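Local coordinates for protein 4-alpha-glucanotransferase (Streptococcus agalactiae, PDB 6M6T) that is an amylomaltase, a member of the 4-alpha-glucanotransferase family built on a TIM-barrel fold, here holding glycan ligands in its pockets, at residues D478-E481 / N482-A485; R354-A357 / G358-F361; N384-E387 / N388-A391. All blocks are in the same frame, centred on the assembly; numbering follows the deposited sequence.

Overall arrangement
The three contacts show how short-range side-chain chemistry changes where the chain enters or leaves regular structure. Contacts 1 and 2 lie at the surface and concern helix ends: T480 caps the start of helix 481-493, whereas T359 closes the finish of helix 350-359. Contact 3 is partly buried and leads a loop into barrel strand 389-392, with a third threonine, T389, bonding back to the loop. An ion pair between side chains occurs across contact 1 alone. Contacts 2 and 3 meet through a probable hydrogen bond, N388 ND2 to G360 O at 3.1 Å; contact 1 is remote, its centre about 28 Å from that of contact 3.

Contact 1 (D478-E481 / N482-A485)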
ATOM      1  N   ASP A 478      14.268 -16.748 -10.284  1.00 57.02           N
ATOM      2  CA  ASP A 478      14.802 -16.760  -8.931  1.00 55.17           C
ATOM      3  C   ASP A 478      13.939 -17.523  -7.946  1.00 57.94           C
ATOM      4  O   ASP A 478      14.389 -17.757  -6.815  1.00 54.72           O
ATOM      5  CB  ASP A 478      14.978 -15.339  -8.411  1.00 60.48           C
ATOM      6  CG  ASP A 478      16.273 -14.718  -8.857  1.00 72.16           C
ATOM      7  OD1 ASP A 478      16.379 -14.403 -10.063  1.00 73.80           O
ATOM      8  OD2 ASP A 478      17.177 -14.544  -8.005  1.00 77.44           O
ATOM      9  N   LEU A 479      12.714 -17.893  -8.329  1.00 56.63           N
ATOM     10  CA  LEU A 479      11.853 -18.688  -7.450  1.00 56.43           C
ATOM     11  C   LEU A 479      12.108 -20.185  -7.667  1.00 53.13           C
ATOM     12  O   LEU A 479      11.216 -20.979  -7.974  1.00 47.31           O
ATOM     13  CB  LEU A 479      10.386 -18.321  -7.654  1.00 48.52           C
ATOM     14  CG  LEU A 479       9.515 -18.604  -6.419  1.00 53.49           C
ATOM     15  CD1 LEU A 479      10.303 -18.437  -5.112  1.00 53.67           C
ATOM     16  CD2 LEU A 479       8.241 -17.755  -6.381  1.00 52.37           C
ATOM     17  N   THR A 480      13.376 -20.550  -7.479  1.00 50.58           N
ATOM     18  CA  THR A 480      13.814 -21.934  -7.544  1.00 50.63           C
ATOM     19  C   THR A 480      13.040 -22.809  -6.556  1.00 49.16           C
ATOM     20  O   THR A 480      12.627 -22.364  -5.484  1.00 46.83           O
ATOM     21  CB  THR A 480      15.317 -21.994  -7.255  1.00 53.37           C
ATOM     22  OG1 THR A 480      15.555 -21.782  -5.853  1.00 49.92           O
ATOM     23  CG2 THR A 480      16.055 -20.911  -8.041  1.00 46.52           C
ATOM     24  N   GLU A 481      12.833 -24.072  -6.933  1.00 52.39           N
ATOM     25  CA  GLU A 481      12.214 -25.074  -6.064  1.00 61.33           C
ATOM     26  C   GLU A 481      12.884 -25.149  -4.691  1.00 53.25           C
ATOM     27  O   GLU A 481      12.299 -25.619  -3.711  1.00 43.37           O
ATOM     28  CB  GLU A 481      12.252 -26.458  -6.742  1.00 66.45           C
ATOM     29  CG  GLU A 481      10.886 -27.167  -6.806  1.00 72.78           C
ATOM     30  CD  GLU A 481       9.799 -26.335  -7.518  1.00 79.53           C
ATOM     31  OE1 GLU A 481      10.118 -25.627  -8.503  1.00 79.79           O
ATOM     32  OE2 GLU A 481       8.610 -26.431  -7.127  1.00 82.42           O
ATOM     33  N   ASN A 482      14.156 -24.763  -4.646  1.00 54.66           N
ATOM     34  CA  ASN A 482      14.898 -24.744  -3.386  1.00 51.16           C
ATOM     35  C   ASN A 482      14.399 -23.632  -2.457  1.00 54.67           C
ATOM     36  O   ASN A 482      14.169 -23.875  -1.264  1.00 52.49           O
ATOM     37  CB  ASN A 482      16.399 -24.608  -3.699  1.00 58.17           C
ATOM     38  CG  ASN A 482      17.240 -24.191  -2.515  1.00 65.13           C
ATOM     39  OD1 ASN A 482      17.344 -22.997  -2.194  1.00 63.43           O
ATOM     40  ND2 ASN A 482      17.885 -25.176  -1.877  1.00 62.20           N
ATOM     41  N   ARG A 483      14.201 -22.411  -2.984  1.00 53.62           N
ATOM     42  CA  ARG A 483      13.619 -21.343  -2.165  1.00 49.89           C
ATOM     43  C   ARG A 483      12.251 -21.758  -1.633  1.00 51.29           C
ATOM     44  O   ARG A 483      11.941 -21.570  -0.444  1.00 51.61           O
ATOM     45  CB  ARG A 483      13.493 -20.033  -2.954  1.00 43.93           C
ATOM     46  CG  ARG A 483      14.763 -19.505  -3.587  1.00 47.85           C
ATOM     47  CD  ARG A 483      15.903 -19.406  -2.593  1.00 48.58           C
ATOM     48  NE  ARG A 483      16.995 -18.594  -3.124  1.00 50.56           N
ATOM     49  CZ  ARG A 483      18.281 -18.804  -2.854  1.00 56.49           C
ATOM     50  NH1 ARG A 483      18.624 -19.808  -2.050  1.00 64.08           N
ATOM     51  NH2 ARG A 483      19.218 -18.010  -3.374  1.00 42.61           N
ATOM     52  N   LYS A 484      11.419 -22.330  -2.511  1.00 48.31           N
ATOM     53  CA  LYS A 484      10.081 -22.750  -2.106  1.00 45.34           C
ATOM     54  C   LYS A 484      10.152 -23.823  -1.033  1.00 46.91           C
ATOM     55  O   LYS A 484       9.364 -23.812  -0.081  1.00 47.06           O
ATOM     56  CB  LYS A 484       9.288 -23.248  -3.320  1.00 44.74           C
ATOM     57  CG  LYS A 484       8.937 -22.144  -4.312  1.00 55.71           C
ATOM     58  CD  LYS A 484       8.867 -22.619  -5.772  1.00 59.08           C
ATOM     59  CE  LYS A 484       7.452 -22.990  -6.167  1.00 55.60           C
ATOM     60  NZ  LYS A 484       7.162 -24.345  -5.653  1.00 69.51           N
ATOM     61  N   ALA A 485      11.093 -24.763  -1.173  1.00 53.01           N
ATOM     62  CA  ALA A 485      11.235 -25.831  -0.189  1.00 52.34           C
ATOM     63  C   ALA A 485      11.678 -25.277   1.159  1.00 47.34           C
ATOM     64  O   ALA A 485      11.218 -25.735   2.211  1.00 39.80           O
ATOM     65  CB  ALA A 485      12.228 -26.872  -0.697  1.00 51.39           C
TER
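T480 and R483 define the start of a helix in the way an N-cap threonine usually does, with a side-chain oxygen taking over an amide that has no helical carbonyl before it. The hydroxyl OG1 of T480 accepts from the backbone N of R483 at 3.2 Å, with an N-H...O angle of 165°. With chi1 at 74°, OG1 sits between the backbone N and the carbonyl carbon of its own residue, from where it faces the first turn. The regular ladder begins at once: K484 N donates to T480 O at 3.2 Å, and A485 N to E481 O at 2.9 Å. Just ahead of the cap, L479 is the centre of an inverse gamma turn, closed by a weak bond from T480 N to D478 O.

The charged interaction is a salt bridge between residues three apart in the first turn. K484 NZ reaches E481 OE2 at 2.9 Å, meeting it from above the carboxylate plane; bends at chi2, chi3 and chi4 curl the lysine back to get there. The same ammonium is shared with E38, and its charge would probably help the two carboxylates to lie close together.

The aliphatic parts of the long side chains pack alongside the cap. L479 CD1 rests on K484 CG at 4.0 Å, an apolar pair whose side chains cross at about a right angle. Two van der Waals contacts set carbon against oxygen: K484 CD passes L479 O, and R483 CG packs beside T480 OG1.

Helix 481-493 thus opens against helix 27-38, where K484 packs on F35 and E481 on E38. From the loop that follows helix 448-451, L452 touches both L479 and R483, and the D478 carboxylate is paired with R475 just upstream.

Contact 2 (R354-A357 / G358-F361); sequences RLLA and GTGF
T359 turns back on L356 and L355 one turn earlier, an instance of a threonine hydroxyl finishing a helix. Its CB lies 3.7 Å from L356 O and covers one face of the F361 ring, offset toward the rim. From there the branches part. The methyl CG2, beside the backbone N, goes to L355, 3.4 Å from its O. With chi1 at 64°, OG1 lies between its own backbone N and carbonyl carbon, which points it at L356 O: it donates there at 2.9 Å and accepts from F361 N at 3.2 Å, which makes an ST turn. The same OG1 touches the methyl CD1 of L356, 3.7 Å away.

L356 O is gripped by two good bonds, with T359 N adding a weak third. G360 N donates at 2.9 Å nearly along the C=O axis, T359 OG1 off it on a lone pair, so both fit on one oxygen. G360 then leaves the helix with a positive phi of 70°, carrying the chain toward strand 363-366.

Around this helix end, F328 of helix 324-335 lies against L355, T359 and F361, while strand 340-342 meets L356 through A342 and F361 through I340.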
ATOM      1  N   ARG A 354      -2.445   2.770  24.816  1.00 44.33           N
ATOM      2  CA  ARG A 354      -3.848   2.667  25.208  1.00 48.68           C
ATOM      3  C   ARG A 354      -4.749   2.465  23.992  1.00 41.88           C
ATOM      4  O   ARG A 354      -5.701   1.677  24.052  1.00 38.72           O
ATOM      5  CB  ARG A 354      -4.279   3.907  26.004  1.00 53.87           C
ATOM      6  CG  ARG A 354      -3.473   4.166  27.257  1.00 50.78           C
ATOM      7  CD  ARG A 354      -4.320   4.185  28.502  1.00 64.33           C
ATOM      8  NE  ARG A 354      -5.233   5.321  28.506  1.00 70.99           N
ATOM      9  CZ  ARG A 354      -6.158   5.534  29.437  1.00 73.55           C
ATOM     10  NH1 ARG A 354      -6.287   4.679  30.451  1.00 68.27           N
ATOM     11  NH2 ARG A 354      -6.946   6.607  29.357  1.00 72.06           N
ATOM     12  N   LEU A 355      -4.483   3.196  22.896  1.00 42.91           N
ATOM     13  CA  LEU A 355      -5.206   2.976  21.640  1.00 40.58           C
ATOM     14  C   LEU A 355      -5.201   1.510  21.259  1.00 37.42           C
ATOM     15  O   LEU A 355      -6.262   0.907  21.028  1.00 36.46           O
ATOM     16  CB  LEU A 355      -4.588   3.792  20.505  1.00 42.04           C
ATOM     17  CG  LEU A 355      -5.476   4.834  19.839  1.00 44.69           C
ATOM     18  CD1 LEU A 355      -4.824   5.332  18.552  1.00 45.16           C
ATOM     19  CD2 LEU A 355      -6.848   4.264  19.577  1.00 45.59           C
ATOM     20  N   LEU A 356      -4.002   0.920  21.193  1.00 38.78           N
ATOM     21  CA  LEU A 356      -3.897  -0.492  20.829  1.00 41.85           C
ATOM     22  C   LEU A 356      -4.695  -1.366  21.792  1.00 41.73           C
ATOM     23  O   LEU A 356      -5.645  -2.036  21.380  1.00 45.23           O
ATOM     24  CB  LEU A 356      -2.435  -0.943  20.748  1.00 38.35           C
ATOM     25  CG  LEU A 356      -2.232  -2.012  19.653  1.00 43.03           C
ATOM     26  CD1 LEU A 356      -3.051  -1.692  18.429  1.00 38.88           C
ATOM     27  CD2 LEU A 356      -0.777  -2.181  19.234  1.00 44.84           C
ATOM     28  N   ALA A 357      -4.359  -1.335  23.089  1.00 45.61           N
ATOM     29  CA  ALA A 357      -5.066  -2.181  24.051  1.00 48.03           C
ATOM     30  C   ALA A 357      -6.590  -2.065  23.909  1.00 53.42           C
ATOM     31  O   ALA A 357      -7.312  -3.076  23.953  1.00 50.54           O
ATOM     32  CB  ALA A 357      -4.629  -1.824  25.467  1.00 46.29           C
ATOM     33  N   GLY A 358      -7.094  -0.844  23.708  1.00 46.40           N
ATOM     34  CA  GLY A 358      -8.519  -0.668  23.509  1.00 46.48           C
ATOM     35  C   GLY A 358      -9.051  -1.328  22.250  1.00 44.77           C
ATOM     36  O   GLY A 358     -10.215  -1.736  22.210  1.00 46.29           O
ATOM     37  N   THR A 359      -8.235  -1.423  21.194  1.00 41.47           N
ATOM     38  CA  THR A 359      -8.762  -2.129  20.019  1.00 45.09           C
ATOM     39  C   THR A 359      -8.583  -3.645  20.098  1.00 47.45           C
ATOM     40  O   THR A 359      -9.416  -4.387  19.566  1.00 48.03           O
ATOM     41  CB  THR A 359      -8.121  -1.629  18.723  1.00 41.41           C
ATOM     42  OG1 THR A 359      -6.715  -1.916  18.720  1.00 40.86           O
ATOM     43  CG2 THR A 359      -8.328  -0.154  18.558  1.00 39.61           C
ATOM     44  N   GLY A 360      -7.525  -4.131  20.749  1.00 46.16           N
ATOM     45  CA  GLY A 360      -7.211  -5.539  20.661  1.00 40.05           C
ATOM     46  C   GLY A 360      -6.710  -6.006  19.307  1.00 50.09           C
ATOM     47  O   GLY A 360      -6.494  -7.211  19.130  1.00 50.35           O
ATOM     48  N   PHE A 361      -6.523  -5.095  18.344  1.00 43.19           N
ATOM     49  CA  PHE A 361      -5.883  -5.453  17.090  1.00 40.75           C
ATOM     50  C   PHE A 361      -4.455  -5.910  17.350  1.00 40.38           C
ATOM     51  O   PHE A 361      -3.801  -5.423  18.274  1.00 46.50           O
ATOM     52  CB  PHE A 361      -5.805  -4.271  16.124  1.00 51.00           C
ATOM     53  CG  PHE A 361      -7.124  -3.650  15.766  1.00 50.09           C
ATOM     54  CD1 PHE A 361      -8.259  -4.434  15.577  1.00 44.78           C
ATOM     55  CD2 PHE A 361      -7.207  -2.270  15.567  1.00 42.48           C
ATOM     56  CE1 PHE A 361      -9.466  -3.854  15.228  1.00 39.32           C
ATOM     57  CE2 PHE A 361      -8.402  -1.682  15.236  1.00 41.46           C
ATOM     58  CZ  PHE A 361      -9.539  -2.478  15.065  1.00 42.02           C
TER

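Contact 3 (N384-E387 / N388-A391)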
ATOM      1  N   ASN A 384      10.663 -10.753  23.342  1.00 47.11           N
ATOM      2  CA  ASN A 384       9.682  -9.871  23.956  1.00 45.30           C
ATOM      3  C   ASN A 384       8.373  -9.846  23.187  1.00 53.64           C
ATOM      4  O   ASN A 384       7.470  -9.057  23.527  1.00 48.31           O
ATOM      5  CB  ASN A 384      10.237  -8.448  24.072  1.00 45.29           C
ATOM      6  CG  ASN A 384      11.310  -8.340  25.118  1.00 50.24           C
ATOM      7  OD1 ASN A 384      12.334  -7.680  24.919  1.00 52.12           O
ATOM      8  ND2 ASN A 384      11.090  -9.005  26.247  1.00 49.94           N
ATOM      9  N   TYR A 385       8.247 -10.680  22.158  1.00 46.61           N
ATOM     10  CA  TYR A 385       7.026 -10.718  21.375  1.00 45.53           C
ATOM     11  C   TYR A 385       5.960 -11.491  22.136  1.00 51.29           C
ATOM     12  O   TYR A 385       6.266 -12.380  22.938  1.00 51.00           O
ATOM     13  CB  TYR A 385       7.280 -11.366  20.018  1.00 44.78           C
ATOM     14  CG  TYR A 385       8.329 -10.687  19.175  1.00 41.98           C
ATOM     15  CD1 TYR A 385       8.880  -9.465  19.547  1.00 44.76           C
ATOM     16  CD2 TYR A 385       8.762 -11.269  17.993  1.00 42.66           C
ATOM     17  CE1 TYR A 385       9.844  -8.841  18.765  1.00 51.44           C
ATOM     18  CE2 TYR A 385       9.729 -10.668  17.201  1.00 47.81           C
ATOM     19  CZ  TYR A 385      10.263  -9.442  17.582  1.00 53.39           C
ATOM     20  OH  TYR A 385      11.217  -8.828  16.783  1.00 50.88           O
ATOM     21  N   THR A 386       4.703 -11.128  21.903  1.00 50.67           N
ATOM     22  CA  THR A 386       3.575 -11.895  22.404  1.00 42.84           C
ATOM     23  C   THR A 386       2.755 -12.390  21.213  1.00 48.47           C
ATOM     24  O   THR A 386       3.058 -12.092  20.057  1.00 50.39           O
ATOM     25  CB  THR A 386       2.733 -11.070  23.375  1.00 40.80           C
ATOM     26  OG1 THR A 386       1.744 -10.352  22.638  1.00 55.61           O
ATOM     27  CG2 THR A 386       3.617 -10.082  24.120  1.00 39.90           C
ATOM     28  N   GLU A 387       1.723 -13.181  21.501  1.00 48.29           N
ATOM     29  CA  GLU A 387       0.986 -13.839  20.430  1.00 43.47           C
ATOM     30  C   GLU A 387       0.245 -12.827  19.572  1.00 45.63           C
ATOM     31  O   GLU A 387       0.253 -12.926  18.341  1.00 46.54           O
ATOM     32  CB  GLU A 387       0.027 -14.875  21.027  1.00 50.34           C
ATOM     33  CG  GLU A 387      -1.066 -15.391  20.090  1.00 53.73           C
ATOM     34  CD  GLU A 387      -2.342 -14.564  20.183  1.00 60.14           C
ATOM     35  OE1 GLU A 387      -2.761 -13.983  19.156  1.00 58.88           O
ATOM     36  OE2 GLU A 387      -2.925 -14.482  21.289  1.00 67.19           O
ATOM     37  N   ASN A 388      -0.379 -11.825  20.193  1.00 49.40           N
ATOM     38  CA  ASN A 388      -1.190 -10.850  19.458  1.00 47.92           C
ATOM     39  C   ASN A 388      -0.311  -9.779  18.800  1.00 47.24           C
ATOM     40  O   ASN A 388      -0.410  -8.586  19.086  1.00 46.95           O
ATOM     41  CB  ASN A 388      -2.216 -10.225  20.388  1.00 41.03           C
ATOM     42  CG  ASN A 388      -3.321  -9.539  19.645  1.00 44.91           C
ATOM     43  OD1 ASN A 388      -3.708  -9.972  18.557  1.00 44.31           O
ATOM     44  ND2 ASN A 388      -3.852  -8.458  20.228  1.00 38.80           N
ATOM     45  N   THR A 389       0.573 -10.239  17.911  1.00 43.77           N
ATOM     46  CA  THR A 389       1.410  -9.382  17.083  1.00 40.75           C
ATOM     47  C   THR A 389       1.661 -10.074  15.744  1.00 43.81           C
ATOM     48  O   THR A 389       1.558 -11.303  15.621  1.00 42.16           O
ATOM     49  CB  THR A 389       2.766  -9.044  17.744  1.00 46.97           C
ATOM     50  OG1 THR A 389       3.560 -10.231  17.877  1.00 49.47           O
ATOM     51  CG2 THR A 389       2.615  -8.374  19.114  1.00 46.83           C
ATOM     52  N   ILE A 390       2.013  -9.267  14.743  1.00 41.28           N
ATOM     53  CA  ILE A 390       2.402  -9.735  13.413  1.00 34.39           C
ATOM     54  C   ILE A 390       3.880  -9.431  13.251  1.00 36.43           C
ATOM     55  O   ILE A 390       4.265  -8.262  13.224  1.00 43.48           O
ATOM     56  CB  ILE A 390       1.612  -9.034  12.305  1.00 34.04           C
ATOM     57  CG1 ILE A 390       0.107  -9.058  12.571  1.00 38.23           C
ATOM     58  CG2 ILE A 390       1.993  -9.609  10.951  1.00 44.95           C
ATOM     59  CD1 ILE A 390      -0.424 -10.383  13.066  1.00 41.83           C
ATOM     60  N   ALA A 391       4.721 -10.439  13.118  1.00 33.70           N
ATOM     61  CA  ALA A 391       6.156 -10.190  13.113  1.00 33.64           C
ATOM     62  C   ALA A 391       6.717 -10.211  11.699  1.00 37.11           C
ATOM     63  O   ALA A 391       6.380 -11.086  10.902  1.00 39.08           O
ATOM     64  CB  ALA A 391       6.899 -11.199  13.984  1.00 33.50           C
TER
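E387 and T389 close an inverse gamma turn, with N388 at its centre, and so swing the loop into strand 389-392. T389 N donates to E387 O at 2.7 Å; the tight turn bends the bond sharply at the acceptor, C=O...N 95°, with the donor above the carbonyl plane.

A side chain adds a second tie. T389 OG1 gives its proton to T386 O at 2.9 Å, so the threonine is bound to two successive loop carbonyls, one by its amide and one by its hydroxyl. That hydroxyl also bonds to S441 OG. The side chains of T386 and T389 cross at about a right angle, with T386 OG1 4.1 Å from T389 CG2. In E387, a chi2 of -91° folds the carboxylate back over the start of N388; its OE2 has a long, weak ion pair with K3. Earlier in the loop, Y385 brings its ring atom CE2 within 4.3 Å of A391 CB, approaching obliquely, while its OH is bonded to D380 O.

D380 is also a residue of a glycan pocket, and the Y385 side chain lies about 10 Å from a bound GLC. The whole is the entry into one parallel strand of a TIM barrel: strand 389-392 runs between 363-366 and 443-447, and the chain beyond it soon reaches the pocket residues H396 and D397.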